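Local atomic coordinates of purine nucleoside phosphorylase (Schistosoma mansoni, PDB entry 6B2L), a protein that catalyses the reversible phosphorolysis of purine nucleosides, probably inosine and guanosine, to the free base and ribose 1-phosphate. Residues 116-121 with 240-245. Numbering follows the deposited sequence.
Sequences TNLAGG and VSLIAN. With 2IM (piperidin-2-imine), chain I; DMS (dimethyl sulfoxide), chain C.
N117 and S241 pair side by side on neighbouring parallel strands in the mixed central sheet of this α/β phosphorylase fold. Four backbone bonds run in ladder fashion from N117 N to V240 O through to A244 N to A119 O, the last at 2.9 Å. The next rung breaks step: G121 N bonds to N245 O, so A244, with psi -28°, is an extra residue, as in a beta bulge.

From N117 CB, which lies 3.5 Å from C2 of a bound dimethyl sulfoxide, the side chain turns over its own backbone (chi1 64°), carrying CG to 3.4 Å from S241 OG. OD1 accepts from S241 OG at 2.6 Å, in the amide plane on a lone pair (119° at OD1), while ND2 binds T223 OG1; the amide, buried beside I134 and S222, is thus held at both ends. On the other face L118 and L242 lie alongside each other, CD2 to CD2 3.7 Å, beneath helix 259-283.

The displaced N245 serves the ligand pocket. Its OD1 accepts from N2 of piperidin-2-imine, which E203 also binds, consistent with the Glu-Asn pair that grips the purine in trimeric phosphorylases. S247 and D250 hold N245 ND2, fixing the amide's turn. G120, lacking a side chain, lets imine N2 approach its CA to 3.6 Å.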
loop_
_atom_site.group_PDB
_atom_site.type_symbol
_atom_site.label_atom_id
_atom_site.label_comp_id
_atom_site.label_asym_id
_atom_site.label_seq_id
_atom_site.Cartn_x
_atom_site.Cartn_y
_atom_site.Cartn_z
ATOM N N THR A 116 -18.490 -14.748 -6.399
ATOM C CA THR A 116 -18.144 -15.580 -5.238
ATOM C C THR A 116 -16.626 -15.592 -5.046
ATOM O O THR A 116 -15.860 -15.310 -5.979
ATOM C CB THR A 116 -18.679 -17.027 -5.352
ATOM O OG1 THR A 116 -18.089 -17.696 -6.493
ATOM C CG2 THR A 116 -20.228 -17.034 -5.478
ATOM N N ASN A 117 -16.193 -15.867 -3.806
ATOM C CA ASN A 117 -14.765 -15.990 -3.493
ATOM C C ASN A 117 -14.584 -16.908 -2.285
ATOM O O ASN A 117 -15.539 -17.236 -1.583
ATOM C CB ASN A 117 -14.099 -14.621 -3.221
ATOM C CG ASN A 117 -14.653 -13.908 -1.998
ATOM O OD1 ASN A 117 -14.592 -14.414 -0.880
ATOM N ND2 ASN A 117 -15.095 -12.669 -2.199
ATOM N N LEU A 118 -13.343 -17.372 -2.085
ATOM C CA LEU A 118 -12.923 -18.061 -0.863
ATOM C C LEU A 118 -12.193 -17.084 0.059
ATOM O O LEU A 118 -11.357 -16.287 -0.387
ATOM C CB LEU A 118 -12.017 -19.240 -1.199
ATOM C CG LEU A 118 -12.735 -20.444 -1.822
ATOM C CD1 LEU A 118 -11.804 -21.148 -2.779
ATOM C CD2 LEU A 118 -13.203 -21.390 -0.735
ATOM N N ALA A 119 -12.521 -17.125 1.351
ATOM C CA ALA A 119 -11.988 -16.143 2.290
ATOM C C ALA A 119 -11.608 -16.796 3.615
ATOM O O ALA A 119 -12.109 -17.870 3.985
ATOM C CB ALA A 119 -12.998 -15.029 2.555
ATOM N N GLY A 120 -10.721 -16.119 4.343
ATOM C CA GLY A 120 -10.474 -16.460 5.735
ATOM C C GLY A 120 -11.454 -15.749 6.656
ATOM O O GLY A 120 -11.803 -14.579 6.454
ATOM N N GLY A 121 -11.944 -16.489 7.661
ATOM C CA GLY A 121 -12.806 -15.901 8.677
ATOM C C GLY A 121 -12.023 -15.208 9.794
ATOM O O GLY A 121 -11.055 -15.761 10.331
ATOM N N VAL A 240 -20.409 -12.862 -2.394
ATOM C CA VAL A 240 -20.582 -13.853 -1.328
ATOM C C VAL A 240 -19.249 -14.571 -1.121
ATOM O O VAL A 240 -18.672 -15.098 -2.078
ATOM C CB VAL A 240 -21.693 -14.859 -1.662
ATOM C CG1 VAL A 240 -21.875 -15.880 -0.519
ATOM C CG2 VAL A 240 -23.043 -14.126 -1.910
ATOM N N SER A 241 -18.759 -14.568 0.112
ATOM C CA SER A 241 -17.557 -15.311 0.504
ATOM C C SER A 241 -17.935 -16.677 1.086
ATOM O O SER A 241 -18.857 -16.782 1.916
ATOM C CB SER A 241 -16.747 -14.556 1.563
ATOM O OG SER A 241 -16.101 -13.412 1.041
ATOM N N LEU A 242 -17.205 -17.728 0.656
ATOM C CA LEU A 242 -17.186 -19.028 1.328
ATOM C C LEU A 242 -16.004 -19.066 2.298
ATOM O O LEU A 242 -14.854 -18.808 1.895
ATOM C CB LEU A 242 -17.066 -20.168 0.313
ATOM C CG LEU A 242 -16.799 -21.558 0.889
ATOM C CD1 LEU A 242 -17.938 -22.011 1.824
ATOM C CD2 LEU A 242 -16.686 -22.524 -0.278
ATOM N N ILE A 243 -16.276 -19.370 3.570
ATOM C CA ILE A 243 -15.239 -19.361 4.607
ATOM C C ILE A 243 -14.463 -20.669 4.582
ATOM O O ILE A 243 -15.022 -21.740 4.834
ATOM C CB ILE A 243 -15.849 -19.125 5.997
ATOM C CG1 ILE A 243 -16.680 -17.829 6.001
ATOM C CG2 ILE A 243 -14.751 -19.073 7.052
ATOM C CD1 ILE A 243 -15.902 -16.589 5.549
ATOM N N ALA A 244 -13.148 -20.585 4.322
ATOM C CA ALA A 244 -12.314 -21.783 4.278
ATOM C C ALA A 244 -11.829 -22.221 5.656
ATOM O O ALA A 244 -11.610 -23.412 5.876
ATOM C CB ALA A 244 -11.112 -21.559 3.360
ATOM N N ASN A 245 -11.688 -21.284 6.596
ATOM C CA ASN A 245 -11.031 -21.509 7.889
ATOM C C ASN A 245 -11.310 -20.273 8.729
ATOM O O ASN A 245 -11.672 -19.227 8.180
ATOM C CB ASN A 245 -9.525 -21.726 7.725
ATOM C CG ASN A 245 -8.789 -20.433 7.337
ATOM O OD1 ASN A 245 -8.936 -19.931 6.224
ATOM N ND2 ASN A 245 -8.013 -19.890 8.263
HETATM N N2 2IM I . -7.375 -18.032 4.921
HETATM C C1 2IM I . -7.628 -17.806 3.719
HETATM N N1 2IM I . -7.267 -16.541 3.159
HETATM C C4 2IM I . -7.547 -16.148 1.797
HETATM C C5 2IM I . -7.995 -17.295 0.891
HETATM C C3 2IM I . -8.904 -18.275 1.592
HETATM C C2 2IM I . -8.310 -18.857 2.853
HETATM S S DMS C . -11.014 -16.806 -4.958
HETATM O O DMS C . -12.317 -17.448 -4.619
HETATM C C1 DMS C . -10.795 -16.661 -6.740
HETATM C C2 DMS C . -10.835 -15.158 -4.299
#